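Local structure of multicopper oxidase (3GDC) at residues I218-N226 against F260-H271; N226-G234 against Q252-F260. The protein probably couples the one-electron oxidation of phenolic substrates to the reduction of dioxygen at its copper centres, as in laccases. All coordinates share one frame; numbering follows the deposited sequence.

Contact 1. Residues I218-N226 against F260-H271; sequences INSFHIHGN and FPYPGKFMFHAH. With CU (copper (II) ion), chain G; CU (copper (II) ion), chain J.
H222 and H269 face each other as an antiparallel hydrogen-bonded pair: H222 N gives its proton to H269 O at 2.8 Å, and H269 N returns one to H222 O. Two residues on, past the non-hydrogen-bonded pair I223-F268, H224 N reaches M267 O in an almost straight bond (175° at the hydrogen). At the other end H271 N donates to S220 OG at 2.8 Å, though bent to 132°; OG stands between the backbone N and carbonyl carbon of S220 (chi1 64°), which turns it to meet that N-H.

Three of the four imidazoles, H222, H224 and H269, are engaged at both nitrogens. H224 NE2 and H269 NE2 bind the same copper, each at 1.9 Å, and H134 of the second subunit is its third protein ligand. H269 ND1 donates to A270 O, which it meets from above the carbonyl plane, while H224 ND1 is taken by D101 of the second subunit. H222 ND1 bonds D244 O, and its NE2 binds a further copper; H271 NE2 holds another, together with H93 and H132 of the second subunit. M267 CB sits squarely over the H224 ring, 3.6 Å from its centroid, and the edge of H271 points at the face of H222.

Past the strand, N226 ND2 bonds H224 O and lies over a face of F266. With one imidazole nitrogen on metal and the other hydrogen-bonded, H222, H224 and H269 can scarcely rotate, consistent with a preorganised intersubunit copper cluster.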
loop_
_atom_site.group_PDB
_atom_site.type_symbol
_atom_site.label_atom_id
_atom_site.label_comp_id
_atom_site.label_asym_id
_atom_site.label_seq_id
_atom_site.Cartn_x
_atom_site.Cartn_y
_atom_site.Cartn_z
ATOM N N ILE A 218 -7.442 -0.325 2.990
ATOM C CA ILE A 218 -6.376 0.673 3.089
ATOM C C ILE A 218 -6.919 2.062 3.413
ATOM O O ILE A 218 -8.027 2.431 3.001
ATOM C CB ILE A 218 -5.457 0.677 1.822
ATOM C CG1 ILE A 218 -4.146 1.442 2.074
ATOM C CG2 ILE A 218 -6.198 1.226 0.597
ATOM C CD1 ILE A 218 -2.960 0.962 1.236
ATOM N N ASN A 219 -6.134 2.807 4.181
ATOM C CA ASN A 219 -6.464 4.187 4.501
ATOM C C ASN A 219 -5.331 5.059 3.990
ATOM O O ASN A 219 -4.256 4.555 3.662
ATOM C CB ASN A 219 -6.677 4.369 6.010
ATOM C CG ASN A 219 -7.681 5.472 6.338
ATOM O OD1 ASN A 219 -7.899 6.401 5.542
ATOM N ND2 ASN A 219 -8.301 5.370 7.517
ATOM N N SER A 220 -5.571 6.362 3.869
ATOM C CA SER A 220 -4.500 7.268 3.493
ATOM C C SER A 220 -4.617 8.594 4.230
ATOM O O SER A 220 -5.577 8.826 4.980
ATOM C CB SER A 220 -4.440 7.466 1.971
ATOM O OG SER A 220 -5.609 8.098 1.489
ATOM N N PHE A 221 -3.614 9.439 4.027
ATOM C CA PHE A 221 -3.473 10.713 4.729
ATOM C C PHE A 221 -2.801 11.686 3.796
ATOM O O PHE A 221 -1.706 11.409 3.297
ATOM C CB PHE A 221 -2.599 10.535 5.983
ATOM C CG PHE A 221 -2.354 11.805 6.757
ATOM C CD1 PHE A 221 -3.061 12.071 7.927
ATOM C CD2 PHE A 221 -1.387 12.723 6.334
ATOM C CE1 PHE A 221 -2.827 13.249 8.658
ATOM C CE2 PHE A 221 -1.159 13.904 7.051
ATOM C CZ PHE A 221 -1.874 14.162 8.212
ATOM N N HIS A 222 -3.429 12.840 3.588
ATOM C CA HIS A 222 -2.849 13.884 2.748
ATOM C C HIS A 222 -3.018 15.229 3.420
ATOM O O HIS A 222 -4.064 15.494 3.994
ATOM C CB HIS A 222 -3.534 13.909 1.368
ATOM C CG HIS A 222 -3.149 15.088 0.526
ATOM N ND1 HIS A 222 -1.848 15.335 0.141
ATOM C CD2 HIS A 222 -3.890 16.094 0.002
ATOM C CE1 HIS A 222 -1.802 16.440 -0.582
ATOM N NE2 HIS A 222 -3.028 16.918 -0.683
ATOM N N ILE A 223 -1.990 16.072 3.338
ATOM C CA ILE A 223 -2.053 17.438 3.850
ATOM C C ILE A 223 -1.873 18.443 2.697
ATOM O O ILE A 223 -0.929 18.331 1.914
ATOM C CB ILE A 223 -0.995 17.674 4.963
ATOM C CG1 ILE A 223 -0.966 19.130 5.412
ATOM C CG2 ILE A 223 0.406 17.232 4.506
ATOM C CD1 ILE A 223 -2.110 19.517 6.259
ATOM N N HIS A 224 -2.781 19.411 2.603
ATOM C CA HIS A 224 -2.695 20.463 1.583
ATOM C C HIS A 224 -1.530 21.402 1.823
ATOM O O HIS A 224 -1.285 21.824 2.959
ATOM C CB HIS A 224 -3.966 21.311 1.588
ATOM C CG HIS A 224 -5.149 20.651 0.955
ATOM N ND1 HIS A 224 -6.146 21.373 0.331
ATOM C CD2 HIS A 224 -5.502 19.347 0.844
ATOM C CE1 HIS A 224 -7.066 20.545 -0.126
ATOM N NE2 HIS A 224 -6.699 19.310 0.171
ATOM N N GLY A 225 -0.840 21.745 0.739
ATOM C CA GLY A 225 0.203 22.776 0.733
ATOM C C GLY A 225 1.475 22.470 1.500
ATOM O O GLY A 225 2.312 23.354 1.703
ATOM N N ASN A 226 1.636 21.216 1.916
ATOM C CA ASN A 226 2.707 20.856 2.833
ATOM C C ASN A 226 3.283 19.480 2.526
ATOM O O ASN A 226 2.634 18.662 1.873
ATOM C CB ASN A 226 2.189 20.924 4.273
ATOM C CG ASN A 226 2.026 22.355 4.756
ATOM O OD1 ASN A 226 2.972 22.962 5.249
ATOM N ND2 ASN A 226 0.829 22.905 4.595
ATOM N N PHE A 260 5.202 23.937 9.064
ATOM C CA PHE A 260 4.310 24.660 8.150
ATOM C C PHE A 260 4.923 26.022 7.810
ATOM O O PHE A 260 5.082 26.856 8.701
ATOM C CB PHE A 260 2.946 24.870 8.793
ATOM C CG PHE A 260 2.129 23.616 8.937
ATOM C CD1 PHE A 260 1.151 23.300 7.995
ATOM C CD2 PHE A 260 2.305 22.770 10.032
ATOM C CE1 PHE A 260 0.373 22.145 8.127
ATOM C CE2 PHE A 260 1.524 21.614 10.173
ATOM C CZ PHE A 260 0.562 21.303 9.225
ATOM N N PRO A 261 5.286 26.239 6.530
ATOM C CA PRO A 261 5.993 27.475 6.158
ATOM C C PRO A 261 5.106 28.721 6.088
ATOM O O PRO A 261 5.637 29.834 6.150
ATOM C CB PRO A 261 6.552 27.151 4.768
ATOM C CG PRO A 261 5.581 26.172 4.205
ATOM C CD PRO A 261 5.109 25.342 5.374
ATOM N N TYR A 262 3.789 28.543 5.973
ATOM C CA TYR A 262 2.866 29.661 5.752
ATOM C C TYR A 262 1.659 29.622 6.688
ATOM O O TYR A 262 1.133 28.549 6.965
ATOM C CB TYR A 262 2.387 29.683 4.286
ATOM C CG TYR A 262 3.494 29.913 3.288
ATOM C CD1 TYR A 262 4.198 31.120 3.273
ATOM C CD2 TYR A 262 3.847 28.929 2.355
ATOM C CE1 TYR A 262 5.220 31.348 2.373
ATOM C CE2 TYR A 262 4.877 29.151 1.434
ATOM C CZ TYR A 262 5.564 30.369 1.457
ATOM O OH TYR A 262 6.589 30.628 0.571
ATOM N N PRO A 263 1.211 30.798 7.179
ATOM C CA PRO A 263 0.035 30.830 8.048
ATOM C C PRO A 263 -1.236 30.567 7.250
ATOM O O PRO A 263 -1.211 30.662 6.019
ATOM C CB PRO A 263 0.043 32.263 8.591
ATOM C CG PRO A 263 0.723 33.054 7.523
ATOM C CD PRO A 263 1.762 32.147 6.946
ATOM N N GLY A 264 -2.324 30.228 7.938
ATOM C CA GLY A 264 -3.617 30.002 7.289
ATOM C C GLY A 264 -4.186 28.611 7.492
ATOM O O GLY A 264 -3.657 27.827 8.289
ATOM N N LYS A 265 -5.268 28.314 6.769
ATOM C CA LYS A 265 -5.967 27.032 6.859
ATOM C C LYS A 265 -5.508 26.058 5.781
ATOM O O LYS A 265 -5.541 26.380 4.585
ATOM C CB LYS A 265 -7.472 27.236 6.701
ATOM C CG LYS A 265 -8.242 27.476 7.973
ATOM C CD LYS A 265 -9.724 27.341 7.672
ATOM C CE LYS A 265 -10.580 27.536 8.904
ATOM N NZ LYS A 265 -11.984 27.113 8.616
ATOM N N PHE A 266 -5.099 24.863 6.207
ATOM C CA PHE A 266 -4.652 23.815 5.296
ATOM C C PHE A 266 -5.405 22.524 5.568
ATOM O O PHE A 266 -5.315 21.960 6.663
ATOM C CB PHE A 266 -3.141 23.622 5.422
ATOM C CG PHE A 266 -2.359 24.837 5.021
ATOM C CD1 PHE A 266 -2.000 25.031 3.691
ATOM C CD2 PHE A 266 -2.026 25.814 5.959
ATOM C CE1 PHE A 266 -1.286 26.161 3.296
ATOM C CE2 PHE A 266 -1.316 26.967 5.579
ATOM C CZ PHE A 266 -0.940 27.136 4.243
ATOM N N MET A 267 -6.178 22.083 4.582
ATOM C CA MET A 267 -6.976 20.866 4.728
ATOM C C MET A 267 -6.086 19.624 4.885
ATOM O O MET A 267 -4.986 19.550 4.331
ATOM C CB MET A 267 -7.914 20.697 3.534
ATOM C CG MET A 267 -9.011 19.667 3.734
ATOM S SD MET A 267 -10.115 19.630 2.308
ATOM C CE MET A 267 -11.181 21.006 2.695
ATOM N N PHE A 268 -6.555 18.674 5.685
ATOM C CA PHE A 268 -5.952 17.344 5.714
ATOM C C PHE A 268 -7.070 16.314 5.710
ATOM O O PHE A 268 -8.133 16.531 6.316
ATOM C CB PHE A 268 -4.953 17.164 6.872
ATOM C CG PHE A 268 -5.581 17.069 8.234
ATOM C CD1 PHE A 268 -5.650 15.839 8.899
ATOM C CD2 PHE A 268 -6.065 18.207 8.870
ATOM C CE1 PHE A 268 -6.242 15.751 10.173
ATOM C CE2 PHE A 268 -6.641 18.130 10.131
ATOM C CZ PHE A 268 -6.727 16.895 10.789
ATOM N N HIS A 269 -6.857 15.215 4.986
ATOM C CA HIS A 269 -7.913 14.218 4.816
ATOM C C HIS A 269 -7.373 12.951 4.177
ATOM O O HIS A 269 -6.249 12.928 3.672
ATOM C CB HIS A 269 -9.044 14.782 3.937
ATOM C CG HIS A 269 -8.575 15.286 2.610
ATOM N ND1 HIS A 269 -8.477 14.481 1.497
ATOM C CD2 HIS A 269 -8.171 16.519 2.219
ATOM C CE1 HIS A 269 -8.038 15.197 0.477
ATOM N NE2 HIS A 269 -7.838 16.435 0.894
ATOM N N ALA A 270 -8.178 11.898 4.180
ATOM C CA ALA A 270 -7.855 10.718 3.384
ATOM C C ALA A 270 -7.839 11.120 1.912
ATOM O O ALA A 270 -8.698 11.884 1.471
ATOM C CB ALA A 270 -8.893 9.642 3.603
ATOM N N HIS A 271 -6.869 10.623 1.153
ATOM C CA HIS A 271 -6.903 10.842 -0.290
ATOM C C HIS A 271 -7.780 9.786 -0.979
ATOM O O HIS A 271 -7.810 9.679 -2.205
ATOM C CB HIS A 271 -5.501 10.936 -0.901
ATOM C CG HIS A 271 -5.438 11.835 -2.098
ATOM N ND1 HIS A 271 -6.191 11.607 -3.231
ATOM C CD2 HIS A 271 -4.744 12.975 -2.331
ATOM C CE1 HIS A 271 -5.955 12.561 -4.114
ATOM N NE2 HIS A 271 -5.080 13.403 -3.594
HETATM CU CU CU G . -7.866 17.858 -0.389
HETATM CU CU CU J . -4.716 15.386 -4.318
HETATM O O HOH W 1 1.989 26.257 5.622
#

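Contact 2. Residues N226-G234 against Q252-F260; sequences NFFHYYPTG and QRGILELRF
Two neighbouring antiparallel strands of the six-stranded sheet of a cupredoxin-like domain, 228-232 and 253-258, meet here with axes 4.5 Å apart at 159°. The hydrogen-bonded pairs H229-E257 and Y231-I255 each carry two backbone bonds, Y231 N to I255 O measuring 2.8 Å. T233 N extends the ladder to R253 O. Y231 O accepts twice, from I255 N and from G234 N on opposite faces of its plane, so the type II turn from Y231 to G234 is tied to the ladder.

On the face carrying F228, Y230 and L256, L256 CD1 stands over the centre of the F228 ring, 3.6 Å from its centroid and 7° off the normal. The ring is brought alongside L256 by its CG lying between backbone N and carbonyl carbon (chi1 50°). L256 CD2, the other branch, meets the edge of Y230 in the ring plane, 3.5 Å from Y230 CD1. An alanine in place of F228 would take away the surface under L256 CD1 and is likely to leave that methyl underpacked and the leucine freer to turn.

On the reverse face the E257 carboxylate crosses the Y231 ring obliquely, E257 CD 3.7 Å from Y231 CE2, while E257 OE2 is held by R206 in a salt bridge. At the end of the ladder, T233 CG2 rests over the R253 guanidinium, whose NH1 makes a salt bridge to D244 of the third subunit. Side chains that alternate between a buried face (F228, Y230, L256) and a mixed, partly exposed one (H229, Y231, E257, with I255 buried among them) are typical of a beta-sandwich strand pair.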
loop_
_atom_site.group_PDB
_atom_site.type_symbol
_atom_site.label_atom_id
_atom_site.label_comp_id
_atom_site.label_asym_id
_atom_site.label_seq_id
_atom_site.Cartn_x
_atom_site.Cartn_y
_atom_site.Cartn_z
ATOM N N ASN A 226 1.636 21.216 1.916
ATOM C CA ASN A 226 2.707 20.856 2.833
ATOM C C ASN A 226 3.283 19.480 2.526
ATOM O O ASN A 226 2.634 18.662 1.873
ATOM C CB ASN A 226 2.189 20.924 4.273
ATOM C CG ASN A 226 2.026 22.355 4.756
ATOM O OD1 ASN A 226 2.972 22.962 5.249
ATOM N ND2 ASN A 226 0.829 22.905 4.595
ATOM N N PHE A 227 4.510 19.247 2.983
ATOM C CA PHE A 227 5.193 17.979 2.812
ATOM C C PHE A 227 5.745 17.564 4.168
ATOM O O PHE A 227 6.035 18.420 5.010
ATOM C CB PHE A 227 6.328 18.110 1.796
ATOM C CG PHE A 227 5.877 17.953 0.379
ATOM C CD1 PHE A 227 5.104 18.938 -0.225
ATOM C CD2 PHE A 227 6.201 16.808 -0.346
ATOM C CE1 PHE A 227 4.663 18.785 -1.533
ATOM C CE2 PHE A 227 5.763 16.654 -1.659
ATOM C CZ PHE A 227 4.995 17.645 -2.240
ATOM N N PHE A 228 5.835 16.262 4.391
ATOM C CA PHE A 228 6.336 15.747 5.667
ATOM C C PHE A 228 7.340 14.634 5.434
ATOM O O PHE A 228 7.300 13.970 4.396
ATOM C CB PHE A 228 5.180 15.253 6.555
ATOM C CG PHE A 228 4.228 14.313 5.863
ATOM C CD1 PHE A 228 4.498 12.949 5.799
ATOM C CD2 PHE A 228 3.038 14.795 5.297
ATOM C CE1 PHE A 228 3.628 12.068 5.159
ATOM C CE2 PHE A 228 2.160 13.920 4.668
ATOM C CZ PHE A 228 2.457 12.551 4.604
ATOM N N HIS A 229 8.242 14.437 6.399
ATOM C CA HIS A 229 9.063 13.240 6.425
ATOM C C HIS A 229 8.284 12.155 7.127
ATOM O O HIS A 229 7.630 12.416 8.138
ATOM C CB HIS A 229 10.396 13.490 7.135
ATOM C CG HIS A 229 11.389 14.223 6.284
ATOM N ND1 HIS A 229 11.587 15.583 6.373
ATOM C CD2 HIS A 229 12.203 13.785 5.298
ATOM C CE1 HIS A 229 12.501 15.950 5.491
ATOM N NE2 HIS A 229 12.891 14.877 4.825
ATOM N N TYR A 230 8.315 10.949 6.576
ATOM C CA TYR A 230 7.557 9.852 7.150
ATOM C C TYR A 230 8.470 8.736 7.659
ATOM O O TYR A 230 9.396 8.313 6.960
ATOM C CB TYR A 230 6.543 9.301 6.143
ATOM C CG TYR A 230 5.672 8.214 6.704
ATOM C CD1 TYR A 230 4.739 8.485 7.709
ATOM C CD2 TYR A 230 5.766 6.912 6.231
ATOM C CE1 TYR A 230 3.930 7.479 8.227
ATOM C CE2 TYR A 230 4.957 5.905 6.739
ATOM C CZ TYR A 230 4.047 6.191 7.730
ATOM O OH TYR A 230 3.258 5.191 8.241
ATOM N N TYR A 231 8.190 8.276 8.874
ATOM C CA TYR A 231 8.960 7.223 9.522
ATOM C C TYR A 231 8.036 6.058 9.830
ATOM O O TYR A 231 7.326 6.104 10.834
ATOM C CB TYR A 231 9.556 7.714 10.847
ATOM C CG TYR A 231 10.435 8.931 10.766
ATOM C CD1 TYR A 231 11.816 8.814 10.899
ATOM C CD2 TYR A 231 9.892 10.203 10.606
ATOM C CE1 TYR A 231 12.628 9.922 10.840
ATOM C CE2 TYR A 231 10.705 11.338 10.551
ATOM C CZ TYR A 231 12.067 11.182 10.667
ATOM O OH TYR A 231 12.884 12.277 10.624
ATOM N N PRO A 232 8.018 5.029 8.959
ATOM C CA PRO A 232 7.111 3.889 9.112
ATOM C C PRO A 232 7.325 3.207 10.459
ATOM O O PRO A 232 8.463 2.893 10.808
ATOM C CB PRO A 232 7.511 2.938 7.975
ATOM C CG PRO A 232 8.348 3.718 7.056
ATOM C CD PRO A 232 8.849 4.941 7.743
ATOM N N THR A 233 6.235 3.010 11.200
ATOM C CA THR A 233 6.235 2.408 12.543
ATOM C C THR A 233 7.045 3.213 13.586
ATOM O O THR A 233 7.138 2.800 14.750
ATOM C CB THR A 233 6.677 0.903 12.507
ATOM O OG1 THR A 233 6.204 0.291 11.291
ATOM C CG2 THR A 233 6.099 0.124 13.712
ATOM N N GLY A 234 7.635 4.338 13.170
ATOM C CA GLY A 234 8.486 5.155 14.034
ATOM C C GLY A 234 9.714 4.452 14.619
ATOM O O GLY A 234 10.313 4.937 15.585
ATOM N N GLN A 252 -0.896 -0.777 10.339
ATOM C CA GLN A 252 0.243 0.086 10.020
ATOM C C GLN A 252 0.092 1.455 10.671
ATOM O O GLN A 252 -1.014 1.916 10.936
ATOM C CB GLN A 252 0.492 0.229 8.504
ATOM C CG GLN A 252 1.004 -1.052 7.824
ATOM C CD GLN A 252 1.356 -0.866 6.352
ATOM O OE1 GLN A 252 2.430 -1.278 5.899
ATOM N NE2 GLN A 252 0.468 -0.244 5.606
ATOM N N ARG A 253 1.226 2.085 10.923
ATOM C CA ARG A 253 1.286 3.340 11.660
ATOM C C ARG A 253 2.675 3.912 11.469
ATOM O O ARG A 253 3.574 3.215 10.993
ATOM C CB ARG A 253 0.924 3.154 13.148
ATOM C CG ARG A 253 1.956 2.407 14.006
ATOM C CD ARG A 253 1.882 0.907 13.784
ATOM N NE ARG A 253 2.761 0.173 14.701
ATOM C CZ ARG A 253 2.951 -1.143 14.674
ATOM N NH1 ARG A 253 2.320 -1.907 13.784
ATOM N NH2 ARG A 253 3.781 -1.703 15.550
ATOM N N GLY A 254 2.850 5.184 11.799
ATOM C CA GLY A 254 4.147 5.827 11.614
ATOM C C GLY A 254 4.175 7.231 12.162
ATOM O O GLY A 254 3.179 7.716 12.708
ATOM N N ILE A 255 5.321 7.882 12.019
ATOM C CA ILE A 255 5.474 9.257 12.449
ATOM C C ILE A 255 5.599 10.159 11.231
ATOM O O ILE A 255 6.343 9.837 10.299
ATOM C CB ILE A 255 6.714 9.441 13.355
ATOM C CG1 ILE A 255 6.575 8.553 14.598
ATOM C CG2 ILE A 255 6.889 10.912 13.722
ATOM C CD1 ILE A 255 7.822 8.518 15.499
ATOM N N LEU A 256 4.858 11.268 11.245
ATOM C CA LEU A 256 5.035 12.325 10.253
ATOM C C LEU A 256 5.669 13.523 10.938
ATOM O O LEU A 256 5.269 13.887 12.049
ATOM C CB LEU A 256 3.712 12.776 9.622
ATOM C CG LEU A 256 2.400 11.995 9.520
ATOM C CD1 LEU A 256 1.638 12.456 8.286
ATOM C CD2 LEU A 256 2.514 10.480 9.543
ATOM N N GLU A 257 6.639 14.142 10.276
ATOM C CA GLU A 257 7.272 15.352 10.793
ATOM C C GLU A 257 7.228 16.456 9.755
ATOM O O GLU A 257 7.602 16.240 8.594
ATOM C CB GLU A 257 8.724 15.089 11.198
ATOM C CG GLU A 257 8.881 14.092 12.339
ATOM C CD GLU A 257 10.281 14.102 12.943
ATOM O OE1 GLU A 257 11.146 14.847 12.438
ATOM O OE2 GLU A 257 10.506 13.363 13.931
ATOM N N LEU A 258 6.753 17.626 10.162
ATOM C CA LEU A 258 6.792 18.781 9.275
ATOM C C LEU A 258 6.862 20.127 9.988
ATOM O O LEU A 258 6.618 20.223 11.184
ATOM C CB LEU A 258 5.606 18.747 8.305
ATOM C CG LEU A 258 4.195 19.024 8.817
ATOM C CD1 LEU A 258 3.314 19.242 7.598
ATOM C CD2 LEU A 258 3.659 17.873 9.644
ATOM N N ARG A 259 7.211 21.163 9.223
ATOM C CA ARG A 259 7.118 22.550 9.668
ATOM C C ARG A 259 6.272 23.278 8.626
ATOM O O ARG A 259 6.590 23.226 7.438
ATOM C CB ARG A 259 8.504 23.198 9.745
ATOM C CG ARG A 259 9.497 22.457 10.610
ATOM C CD ARG A 259 10.884 23.094 10.533
ATOM N NE ARG A 259 11.838 22.436 11.435
ATOM C CZ ARG A 259 12.064 22.801 12.697
ATOM N NH1 ARG A 259 11.416 23.831 13.235
ATOM N NH2 ARG A 259 12.954 22.134 13.427
ATOM N N PHE A 260 5.202 23.937 9.064
ATOM C CA PHE A 260 4.310 24.660 8.150
ATOM C C PHE A 260 4.923 26.022 7.810
ATOM O O PHE A 260 5.082 26.856 8.701
ATOM C CB PHE A 260 2.946 24.870 8.793
ATOM C CG PHE A 260 2.129 23.616 8.937
ATOM C CD1 PHE A 260 1.151 23.300 7.995
ATOM C CD2 PHE A 260 2.305 22.770 10.032
ATOM C CE1 PHE A 260 0.373 22.145 8.127
ATOM C CE2 PHE A 260 1.524 21.614 10.173
ATOM C CZ PHE A 260 0.562 21.303 9.225
HETATM O O HOH W 2 7.778 20.074 6.161
HETATM O O HOH W 3 10.143 17.423 8.064
HETATM O O HOH W 4 3.854 2.710 7.828
HETATM O O HOH W 5 12.005 15.492 9.818
HETATM O O HOH W 6 3.708 0.575 9.778
#

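How the contacts relate
Contact 2 is nested in the chain loop closed by contact 1, and N226 and F260 belong to both. Strands 218-223 and 264-269 lie in the five-stranded sheet, 228-232 and 253-258 in the six-stranded one, and the chain passes between the sheets at those two residues. The sheets meet through apolar side chains: F221 CE2 lies 3.4 Å from L256 CD1, and I223 CG2 lies 3.7 Å from F228 CD2. Contact 1 is buried but for P261 among its touching residues, while contact 2 has a partly exposed face with H229, Y231 and E257. Contact 1 turns histidines away from this interior to coppers shared with the second subunit; contact 2 meets that subunit through F227 and the third through R253 and T233, without metal ligands.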